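Local coordinates for protein poly-gamma-glutamate hydrolase (Bacillus phage phiNIT1, PDB 3A9L) that hydrolyses the gamma-glutamyl linkages of bacterial poly-gamma-glutamate as a phage-encoded zinc peptidase, at residues Gly20-Asn31 with Gly60-Leu70; Ile166-Gln176 with Asn187-Tyr195. All coordinates share one frame; numbering follows the deposited sequence.

Contact 1: residues Gly20-Asn31 with Gly60-Leu70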
loop_
_atom_site.group_PDB
_atom_site.type_symbol
_atom_site.label_atom_id
_atom_site.label_comp_id
_atom_site.label_asym_id
_atom_site.label_seq_id
_atom_site.Cartn_x
_atom_site.Cartn_y
_atom_site.Cartn_z
ATOM N N GLY A 20 8.674 1.212 10.286
ATOM C CA GLY A 20 8.319 2.619 10.463
ATOM C C GLY A 20 9.418 3.450 11.127
ATOM O O GLY A 20 9.235 4.661 11.319
ATOM N N VAL A 21 10.541 2.807 11.481
ATOM C CA VAL A 21 11.753 3.530 11.863
ATOM C C VAL A 21 12.900 3.339 10.842
ATOM O O VAL A 21 13.387 4.319 10.291
ATOM C CB VAL A 21 12.213 3.266 13.342
ATOM C CG1 VAL A 21 13.567 3.910 13.595
ATOM C CG2 VAL A 21 11.187 3.795 14.350
ATOM N N ALA A 22 13.336 2.103 10.596
ATOM C CA ALA A 22 14.327 1.825 9.527
ATOM C C ALA A 22 13.709 1.548 8.132
ATOM O O ALA A 22 14.363 1.758 7.094
ATOM C CB ALA A 22 15.249 0.678 9.923
ATOM N N TYR A 23 12.469 1.044 8.097
ATOM C CA TYR A 23 11.871 0.703 6.829
ATOM C C TYR A 23 10.327 0.775 6.897
ATOM O O TYR A 23 9.747 0.689 7.976
ATOM C CB TYR A 23 12.310 -0.710 6.375
ATOM C CG TYR A 23 11.581 -1.811 7.099
ATOM C CD1 TYR A 23 12.025 -2.258 8.351
ATOM C CD2 TYR A 23 10.431 -2.416 6.530
ATOM C CE1 TYR A 23 11.357 -3.306 9.025
ATOM C CE2 TYR A 23 9.759 -3.421 7.206
ATOM C CZ TYR A 23 10.221 -3.862 8.438
ATOM O OH TYR A 23 9.566 -4.864 9.092
ATOM N N ASN A 24 9.710 0.998 5.736
ATOM C CA ASN A 24 8.264 0.808 5.578
ATOM C C ASN A 24 7.963 0.006 4.287
ATOM O O ASN A 24 8.844 -0.176 3.438
ATOM C CB ASN A 24 7.471 2.132 5.746
ATOM C CG ASN A 24 7.525 3.066 4.531
ATOM O OD1 ASN A 24 7.749 2.668 3.398
ATOM N ND2 ASN A 24 7.247 4.319 4.785
ATOM N N ILE A 25 6.737 -0.511 4.182
ATOM C CA ILE A 25 6.282 -1.172 2.975
ATOM C C ILE A 25 4.986 -0.512 2.473
ATOM O O ILE A 25 4.046 -0.230 3.259
ATOM C CB ILE A 25 6.047 -2.689 3.200
ATOM C CG1 ILE A 25 7.194 -3.328 4.029
ATOM C CG2 ILE A 25 5.898 -3.410 1.839
ATOM C CD1 ILE A 25 6.990 -4.803 4.355
ATOM N N GLU A 26 4.928 -0.305 1.161
ATOM C CA GLU A 26 3.791 0.325 0.476
ATOM C C GLU A 26 3.308 -0.578 -0.650
ATOM O O GLU A 26 4.118 -1.126 -1.414
ATOM C CB GLU A 26 4.193 1.687 -0.114
ATOM C CG GLU A 26 4.683 2.725 0.869
ATOM C CD GLU A 26 4.622 4.136 0.278
ATOM O OE1 GLU A 26 4.689 4.295 -0.962
ATOM O OE2 GLU A 26 4.476 5.092 1.048
ATOM N N VAL A 27 1.983 -0.727 -0.793
ATOM C CA VAL A 27 1.407 -1.621 -1.836
ATOM C C VAL A 27 0.142 -0.968 -2.399
ATOM O O VAL A 27 -0.695 -0.482 -1.657
ATOM C CB VAL A 27 1.007 -3.010 -1.261
ATOM C CG1 VAL A 27 0.494 -3.947 -2.363
ATOM C CG2 VAL A 27 2.137 -3.685 -0.501
ATOM N N LYS A 28 -0.003 -0.959 -3.715
ATOM C CA LYS A 28 -1.291 -0.687 -4.278
ATOM C C LYS A 28 -1.528 -1.676 -5.406
ATOM O O LYS A 28 -0.896 -1.578 -6.436
ATOM C CB LYS A 28 -1.412 0.791 -4.755
ATOM C CG LYS A 28 -2.889 1.130 -5.233
ATOM C CD LYS A 28 -3.029 2.549 -5.750
ATOM C CE LYS A 28 -4.514 2.936 -5.935
ATOM N NZ LYS A 28 -4.703 4.354 -6.384
ATOM N N ARG A 29 -2.413 -2.644 -5.179
ATOM C CA ARG A 29 -2.778 -3.623 -6.172
ATOM C C ARG A 29 -4.027 -3.063 -6.869
ATOM O O ARG A 29 -5.071 -2.869 -6.218
ATOM C CB ARG A 29 -3.059 -4.988 -5.512
ATOM C CG ARG A 29 -3.179 -6.088 -6.561
ATOM C CD ARG A 29 -3.539 -7.475 -6.037
ATOM N NE ARG A 29 -3.907 -8.332 -7.163
ATOM C CZ ARG A 29 -4.704 -9.401 -7.108
ATOM N NH1 ARG A 29 -5.182 -9.828 -5.967
ATOM N NH2 ARG A 29 -4.980 -10.076 -8.217
ATOM N N GLN A 30 -3.902 -2.796 -8.170
ATOM C CA GLN A 30 -4.902 -2.071 -8.929
ATOM C C GLN A 30 -4.890 -2.445 -10.408
ATOM O O GLN A 30 -5.562 -1.825 -11.212
ATOM C CB GLN A 30 -4.731 -0.547 -8.731
ATOM C CG GLN A 30 -3.455 0.067 -9.339
ATOM C CD GLN A 30 -3.477 1.590 -9.360
ATOM O OE1 GLN A 30 -4.489 2.230 -9.028
ATOM N NE2 GLN A 30 -2.357 2.186 -9.744
ATOM N N ASN A 31 -4.144 -3.487 -10.748
ATOM C CA ASN A 31 -4.022 -3.952 -12.129
ATOM C C ASN A 31 -3.795 -5.473 -12.161
ATOM O O ASN A 31 -2.976 -5.980 -11.383
ATOM C CB ASN A 31 -2.886 -3.194 -12.838
ATOM C CG ASN A 31 -2.948 -3.297 -14.368
ATOM O OD1 ASN A 31 -2.331 -4.188 -14.963
ATOM N ND2 ASN A 31 -3.682 -2.387 -15.005
ATOM N N GLY A 60 -1.373 3.427 -14.271
ATOM C CA GLY A 60 -2.363 2.700 -13.462
ATOM C C GLY A 60 -1.891 1.284 -13.126
ATOM O O GLY A 60 -2.685 0.416 -12.781
ATOM N N GLY A 61 -0.580 1.041 -13.265
ATOM C CA GLY A 61 0.025 -0.218 -12.848
ATOM C C GLY A 61 -0.087 -0.345 -11.343
ATOM O O GLY A 61 -0.295 0.654 -10.675
ATOM N N SER A 62 -0.024 -1.574 -10.815
ATOM C CA SER A 62 0.101 -1.766 -9.372
ATOM C C SER A 62 1.518 -1.322 -8.947
ATOM O O SER A 62 2.425 -1.185 -9.795
ATOM C CB SER A 62 -0.121 -3.223 -8.948
ATOM O OG SER A 62 -1.365 -3.767 -9.347
ATOM N N LEU A 63 1.672 -1.085 -7.645
ATOM C CA LEU A 63 2.884 -0.561 -7.033
ATOM C C LEU A 63 3.232 -1.408 -5.823
ATOM O O LEU A 63 2.347 -1.854 -5.081
ATOM C CB LEU A 63 2.645 0.897 -6.582
ATOM C CG LEU A 63 3.603 1.682 -5.673
ATOM C CD1 LEU A 63 3.498 3.205 -5.901
ATOM C CD2 LEU A 63 3.442 1.341 -4.182
ATOM N N TYR A 64 4.532 -1.622 -5.617
ATOM C CA TYR A 64 5.028 -2.174 -4.355
ATOM C C TYR A 64 6.359 -1.533 -4.121
ATOM O O TYR A 64 7.138 -1.458 -5.068
ATOM C CB TYR A 64 5.231 -3.678 -4.452
ATOM C CG TYR A 64 5.976 -4.238 -3.257
ATOM C CD1 TYR A 64 7.382 -4.248 -3.227
ATOM C CD2 TYR A 64 5.296 -4.748 -2.173
ATOM C CE1 TYR A 64 8.056 -4.747 -2.167
ATOM C CE2 TYR A 64 5.974 -5.271 -1.098
ATOM C CZ TYR A 64 7.342 -5.255 -1.100
ATOM O OH TYR A 64 8.033 -5.736 -0.038
ATOM N N LEU A 65 6.623 -1.096 -2.882
ATOM C CA LEU A 65 7.924 -0.500 -2.500
ATOM C C LEU A 65 8.371 -0.937 -1.122
ATOM O O LEU A 65 7.672 -0.684 -0.138
ATOM C CB LEU A 65 7.802 1.018 -2.440
ATOM C CG LEU A 65 7.407 1.844 -3.626
ATOM C CD1 LEU A 65 7.230 3.243 -3.130
ATOM C CD2 LEU A 65 8.509 1.779 -4.710
ATOM N N PHE A 66 9.527 -1.579 -1.030
ATOM C CA PHE A 66 10.151 -1.838 0.281
ATOM C C PHE A 66 11.152 -0.733 0.452
ATOM O O PHE A 66 12.118 -0.659 -0.315
ATOM C CB PHE A 66 10.841 -3.221 0.328
ATOM C CG PHE A 66 11.411 -3.574 1.677
ATOM C CD1 PHE A 66 12.733 -3.209 2.001
ATOM C CD2 PHE A 66 10.671 -4.297 2.613
ATOM C CE1 PHE A 66 13.276 -3.511 3.252
ATOM C CE2 PHE A 66 11.215 -4.606 3.858
ATOM C CZ PHE A 66 12.525 -4.215 4.174
ATOM N N GLN A 67 10.886 0.159 1.415
ATOM C CA GLN A 67 11.588 1.458 1.478
ATOM C C GLN A 67 12.484 1.572 2.699
ATOM O O GLN A 67 12.013 1.329 3.807
ATOM C CB GLN A 67 10.559 2.608 1.560
ATOM C CG GLN A 67 9.694 2.855 0.308
ATOM C CD GLN A 67 9.102 4.267 0.292
ATOM O OE1 GLN A 67 9.488 5.094 -0.526
ATOM N NE2 GLN A 67 8.231 4.563 1.237
ATOM N N GLY A 68 13.756 1.958 2.491
ATOM C CA GLY A 68 14.606 2.444 3.587
ATOM C C GLY A 68 14.227 3.849 4.036
ATOM O O GLY A 68 13.949 4.717 3.204
ATOM N N LEU A 69 14.222 4.067 5.346
ATOM C CA LEU A 69 13.788 5.330 5.964
ATOM C C LEU A 69 14.858 6.027 6.780
ATOM O O LEU A 69 14.628 7.132 7.309
ATOM C CB LEU A 69 12.594 5.102 6.903
ATOM C CG LEU A 69 11.342 4.402 6.368
ATOM C CD1 LEU A 69 10.237 4.366 7.423
ATOM C CD2 LEU A 69 10.876 5.126 5.155
ATOM N N LEU A 70 16.021 5.403 6.878
ATOM C CA LEU A 70 17.057 5.931 7.732
ATOM C C LEU A 70 17.588 7.174 7.063
ATOM O O LEU A 70 17.603 7.271 5.838
ATOM C CB LEU A 70 18.171 4.911 7.989
ATOM C CG LEU A 70 17.688 3.646 8.703
ATOM C CD1 LEU A 70 18.441 2.405 8.214
ATOM C CD2 LEU A 70 17.770 3.798 10.207
HETATM O O HOH W 1 14.642 7.261 10.040
HETATM O O HOH W 2 7.033 6.436 2.973
#
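Ser62 OG is gripped by several groups where strands 23-29 and 62-68 end their pairing: Gln30 N donates to it almost straight over 3.0 Å, Asn31 N reaches it by a weak bond, and His96 NE2 holds it from outside. Beside it, Gln30 NE2 bonds Gly61 O at 2.7 Å, arriving well above the carbonyl plane but with that oxygen nearly in its own amide plane. The antiparallel pairing runs from Tyr23-Gly68 to Lys28-Leu63, with Leu69 N to Ala22 O beyond it. On the face of Asn24 and Gln67 the two side-chain amides lie alongside each other, planes 31° apart, and Gln67 NE2 meets a lone pair of Asn24 OD1 at 2.9 Å. With CG wedged between backbone N and carbonyl carbon (chi1 77°), Asn24 turns its amide across to Gln67 on the facing strand, whose OE1 goes to Thr49. A water accepts from Asn24 ND2 and, weakly, from Gln67 NE2; Glu26 OE1 is taken by Tyr53. The other face is mainly aromatic and aliphatic: the Tyr23 and Phe66 rings are nearly parallel with little overlap, Tyr23 CD2 3.5 Å from Phe66 CE2, while Ile25 CG2 touches the ring of Tyr64, whose OH goes to Glu86. One face thus mixes a polar cluster at Asn24, Glu26 and Gln67 with leucines that pack on helix 48-59, in a sheet that strand 23-29 continues antiparallel into the second subunit.

Contact 2: residues Ile166-Gln176 with Asn187-Tyr195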
loop_
_atom_site.group_PDB
_atom_site.type_symbol
_atom_site.label_atom_id
_atom_site.label_comp_id
_atom_site.label_asym_id
_atom_site.label_seq_id
_atom_site.Cartn_x
_atom_site.Cartn_y
_atom_site.Cartn_z
ATOM N N ILE A 166 19.588 1.476 -12.600
ATOM C CA ILE A 166 19.838 2.846 -12.971
ATOM C C ILE A 166 21.013 3.425 -12.177
ATOM O O ILE A 166 21.031 3.375 -10.948
ATOM C CB ILE A 166 18.551 3.701 -12.759
ATOM C CG1 ILE A 166 17.304 2.887 -13.164
ATOM C CG2 ILE A 166 18.620 4.985 -13.558
ATOM C CD1 ILE A 166 16.036 3.682 -12.990
ATOM N N SER A 167 21.982 3.974 -12.892
ATOM C CA SER A 167 23.229 4.455 -12.283
ATOM C C SER A 167 22.951 5.652 -11.377
ATOM O O SER A 167 21.978 6.381 -11.586
ATOM C CB SER A 167 24.237 4.859 -13.356
ATOM O OG SER A 167 23.828 6.072 -13.968
ATOM N N SER A 168 23.817 5.839 -10.387
ATOM C CA SER A 168 23.648 6.882 -9.397
ATOM C C SER A 168 23.695 8.259 -10.047
ATOM O O SER A 168 22.996 9.171 -9.593
ATOM C CB SER A 168 24.690 6.772 -8.271
ATOM O OG SER A 168 26.012 6.720 -8.782
ATOM N N ALA A 169 24.514 8.405 -11.091
ATOM C CA ALA A 169 24.577 9.646 -11.871
ATOM C C ALA A 169 23.232 9.936 -12.510
ATOM O O ALA A 169 22.774 11.100 -12.558
ATOM C CB ALA A 169 25.616 9.546 -12.939
ATOM N N GLN A 170 22.591 8.881 -13.015
ATOM C CA GLN A 170 21.371 9.072 -13.786
ATOM C C GLN A 170 20.217 9.502 -12.885
ATOM O O GLN A 170 19.428 10.414 -13.237
ATOM C CB GLN A 170 20.999 7.815 -14.583
ATOM C CG GLN A 170 19.587 7.913 -15.237
ATOM C CD GLN A 170 19.475 8.995 -16.296
ATOM O OE1 GLN A 170 19.802 8.778 -17.459
ATOM N NE2 GLN A 170 18.981 10.157 -15.910
ATOM N N ARG A 171 20.103 8.805 -11.754
ATOM C CA ARG A 171 19.142 9.112 -10.704
ATOM C C ARG A 171 19.374 10.496 -10.073
ATOM O O ARG A 171 18.404 11.176 -9.739
ATOM C CB ARG A 171 19.147 8.016 -9.644
ATOM C CG ARG A 171 18.855 6.624 -10.197
ATOM C CD ARG A 171 18.912 5.534 -9.118
ATOM N NE ARG A 171 20.262 5.093 -8.821
ATOM C CZ ARG A 171 20.825 5.149 -7.612
ATOM N NH1 ARG A 171 20.150 5.606 -6.540
ATOM N NH2 ARG A 171 22.060 4.718 -7.460
ATOM N N ARG A 172 20.630 10.934 -9.943
ATOM C CA ARG A 172 20.889 12.305 -9.531
ATOM C C ARG A 172 20.361 13.303 -10.565
ATOM O O ARG A 172 19.892 14.362 -10.178
ATOM C CB ARG A 172 22.369 12.588 -9.177
ATOM C CG ARG A 172 22.736 12.290 -7.729
ATOM C CD ARG A 172 24.156 12.711 -7.397
ATOM N NE ARG A 172 24.959 11.675 -6.734
ATOM C CZ ARG A 172 24.981 11.390 -5.429
ATOM N NH1 ARG A 172 24.205 12.026 -4.547
ATOM N NH2 ARG A 172 25.786 10.433 -4.998
ATOM N N ALA A 173 20.364 12.926 -11.854
ATOM C CA ALA A 173 19.880 13.806 -12.910
ATOM C C ALA A 173 18.342 13.849 -13.023
ATOM O O ALA A 173 17.810 14.730 -13.674
ATOM C CB ALA A 173 20.555 13.488 -14.271
ATOM N N PHE A 174 17.640 12.903 -12.386
ATOM C CA PHE A 174 16.170 13.027 -12.163
ATOM C C PHE A 174 15.770 14.266 -11.309
ATOM O O PHE A 174 14.609 14.693 -11.351
ATOM C CB PHE A 174 15.589 11.810 -11.398
ATOM C CG PHE A 174 15.620 10.471 -12.140
ATOM C CD1 PHE A 174 15.715 10.377 -13.524
ATOM C CD2 PHE A 174 15.520 9.283 -11.402
ATOM C CE1 PHE A 174 15.722 9.128 -14.168
ATOM C CE2 PHE A 174 15.532 8.022 -12.043
ATOM C CZ PHE A 174 15.640 7.942 -13.420
ATOM N N PHE A 175 16.682 14.804 -10.499
ATOM C CA PHE A 175 16.287 15.828 -9.504
ATOM C C PHE A 175 16.913 17.182 -9.776
ATOM O O PHE A 175 18.034 17.270 -10.233
ATOM C CB PHE A 175 16.588 15.389 -8.052
ATOM C CG PHE A 175 15.965 14.077 -7.676
ATOM C CD1 PHE A 175 14.597 13.974 -7.457
ATOM C CD2 PHE A 175 16.748 12.937 -7.566
ATOM C CE1 PHE A 175 14.012 12.746 -7.128
ATOM C CE2 PHE A 175 16.173 11.702 -7.234
ATOM C CZ PHE A 175 14.803 11.608 -7.015
ATOM N N GLN A 176 16.153 18.225 -9.485
ATOM C CA GLN A 176 16.563 19.613 -9.629
ATOM C C GLN A 176 17.852 19.908 -8.890
ATOM O O GLN A 176 17.953 19.590 -7.694
ATOM C CB GLN A 176 15.414 20.488 -9.091
ATOM C CG GLN A 176 14.193 20.454 -9.988
ATOM C CD GLN A 176 14.404 21.285 -11.196
ATOM O OE1 GLN A 176 14.961 22.380 -11.097
ATOM N NE2 GLN A 176 14.036 20.768 -12.357
ATOM N N ASN A 187 11.384 17.591 -6.258
ATOM C CA ASN A 187 11.755 18.588 -7.250
ATOM C C ASN A 187 12.506 17.901 -8.392
ATOM O O ASN A 187 13.733 17.759 -8.347
ATOM C CB ASN A 187 12.636 19.693 -6.609
ATOM C CG ASN A 187 11.977 20.354 -5.397
ATOM O OD1 ASN A 187 10.768 20.525 -5.362
ATOM N ND2 ASN A 187 12.786 20.705 -4.384
ATOM N N VAL A 188 11.761 17.484 -9.415
ATOM C CA VAL A 188 12.287 16.572 -10.418
ATOM C C VAL A 188 12.490 17.297 -11.743
ATOM O O VAL A 188 11.904 18.359 -11.983
ATOM C CB VAL A 188 11.395 15.316 -10.533
ATOM C CG1 VAL A 188 11.230 14.679 -9.132
ATOM C CG2 VAL A 188 10.033 15.672 -11.112
ATOM N N THR A 189 13.354 16.752 -12.584
ATOM C CA THR A 189 13.772 17.437 -13.801
ATOM C C THR A 189 12.983 16.900 -14.976
ATOM O O THR A 189 12.197 15.954 -14.840
ATOM C CB THR A 189 15.241 17.152 -14.132
ATOM O OG1 THR A 189 15.386 15.738 -14.355
ATOM C CG2 THR A 189 16.166 17.608 -13.026
ATOM N N GLN A 190 13.228 17.482 -16.138
ATOM C CA GLN A 190 12.586 17.037 -17.376
ATOM C C GLN A 190 13.034 15.620 -17.730
ATOM O O GLN A 190 12.212 14.820 -18.134
ATOM C CB GLN A 190 12.893 17.998 -18.510
ATOM C CG GLN A 190 13.136 17.377 -19.871
ATOM C CD GLN A 190 13.520 18.455 -20.859
ATOM O OE1 GLN A 190 14.700 18.681 -21.109
ATOM N NE2 GLN A 190 12.520 19.195 -21.363
ATOM N N GLU A 191 14.312 15.314 -17.510
ATOM C CA GLU A 191 14.834 13.954 -17.732
ATOM C C GLU A 191 14.059 12.926 -16.920
ATOM O O GLU A 191 13.683 11.899 -17.460
ATOM C CB GLU A 191 16.336 13.851 -17.446
ATOM C CG GLU A 191 16.999 12.563 -18.005
ATOM C CD GLU A 191 18.439 12.763 -18.443
ATOM O OE1 GLU A 191 18.695 13.627 -19.313
ATOM O OE2 GLU A 191 19.329 12.056 -17.932
ATOM N N PHE A 192 13.797 13.226 -15.643
ATOM C CA PHE A 192 12.896 12.378 -14.838
ATOM C C PHE A 192 11.597 12.064 -15.556
ATOM O O PHE A 192 11.245 10.889 -15.737
ATOM C CB PHE A 192 12.598 12.961 -13.434
ATOM C CG PHE A 192 11.624 12.129 -12.639
ATOM C CD1 PHE A 192 12.051 11.011 -11.929
ATOM C CD2 PHE A 192 10.264 12.456 -12.622
ATOM C CE1 PHE A 192 11.142 10.226 -11.198
ATOM C CE2 PHE A 192 9.340 11.685 -11.916
ATOM C CZ PHE A 192 9.763 10.574 -11.188
ATOM N N LEU A 193 10.882 13.110 -15.963
ATOM C CA LEU A 193 9.578 12.969 -16.661
ATOM C C LEU A 193 9.655 12.131 -17.950
ATOM O O LEU A 193 8.837 11.221 -18.175
ATOM C CB LEU A 193 8.963 14.341 -16.928
ATOM C CG LEU A 193 8.774 15.303 -15.721
ATOM C CD1 LEU A 193 8.252 16.653 -16.137
ATOM C CD2 LEU A 193 7.849 14.716 -14.650
ATOM N N ASP A 194 10.628 12.452 -18.797
ATOM C CA ASP A 194 10.903 11.666 -20.013
ATOM C C ASP A 194 11.199 10.179 -19.722
ATOM O O ASP A 194 10.786 9.271 -20.478
ATOM C CB ASP A 194 12.064 12.305 -20.780
ATOM C CG ASP A 194 11.719 13.681 -21.365
ATOM O OD1 ASP A 194 10.533 14.009 -21.502
ATOM O OD2 ASP A 194 12.648 14.434 -21.732
ATOM N N TYR A 195 11.933 9.921 -18.641
ATOM C CA TYR A 195 12.291 8.551 -18.281
ATOM C C TYR A 195 10.982 7.820 -17.976
ATOM O O TYR A 195 10.656 6.815 -18.614
ATOM C CB TYR A 195 13.250 8.548 -17.076
ATOM C CG TYR A 195 14.071 7.278 -16.896
ATOM C CD1 TYR A 195 13.479 6.103 -16.426
ATOM C CD2 TYR A 195 15.424 7.270 -17.158
ATOM C CE1 TYR A 195 14.206 4.951 -16.257
ATOM C CE2 TYR A 195 16.180 6.107 -16.977
ATOM C CZ TYR A 195 15.560 4.957 -16.527
ATOM O OH TYR A 195 16.273 3.801 -16.332
#
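Hydrogen bonds join the Phe174-Gln176 turn to the start of helix 190-209. Thr189 is the N-cap of that helix: its OG1 accepts from Phe192 N at 3.2 Å and donates to Ala173 O at 2.7 Å, in the carbonyl plane on a lone pair. Its OG1 stands between backbone N and carbonyl carbon, a setting that lets one hydroxyl cap helix 190-209 and hold Ala173 O. Thr189 N bonds Phe174 O from well above the carbonyl plane, and Gln176 N reaches Asn187 O at 2.7 Å, nearly straight. The Gln176 chain, bent at chi2, folds back so that NE2 also reaches Val188 O, again from above the carbonyl.

The charged group is Glu191, whose OE2 accepts from Gln170 NE2 at 2.8 Å through its anti lone pair, the carboxylate and amide planes 61° apart. The same oxygen has a salt bridge to Lys111, which would favour the ionised carboxylate.

Phe174, Phe192 and Tyr195 form an aromatic cluster of two T-shaped pairs. The edge of Phe192 meets the face of Phe174 with planes at 79°, Phe192 CD1 lying 3.6 Å from Phe174 CG. Phe174 in turn presents its own edge to the face of Tyr195, and here Phe174 CE1 comes 3.5 Å from Tyr195 CD2.

Aliphatic side chains pack against the rings. Ile166, on the strand, sets CD1 against the hydroxyl end of Tyr195, whose OH bonds Thr113, and Val188 CG1 lies 3.8 Å from Phe175 CD1. Polar bonds between the helices and at the 174-176 turn, with the interlocked aromatic rings, hold residues 168-173 against 190-195, whose axes lie at 107°.

Overall arrangement
The two contacts follow in series along the chain, contact 1 closing before contact 2 opens, with centres about 20 Å apart and nearest atoms about 11 Å apart. Both reach the same mixed sheet: contact 1 pairs its outermost strand 23-29 with 62-68, whereas contact 2 sets the end of strand 162-167, beyond 34-42 and 98-105, and helix 168-173 against helix 190-209. Helix 48-59 packs on both. The zinc ion, bound by His40, Glu45 and His103, lies about 10 Å from the side chain of Phe66 and about 9 Å from that of Ile166. Contact 1 thus forms the sheet edge continued in the dimer, while contact 2 packs helices at the end of an inner strand near the zinc site.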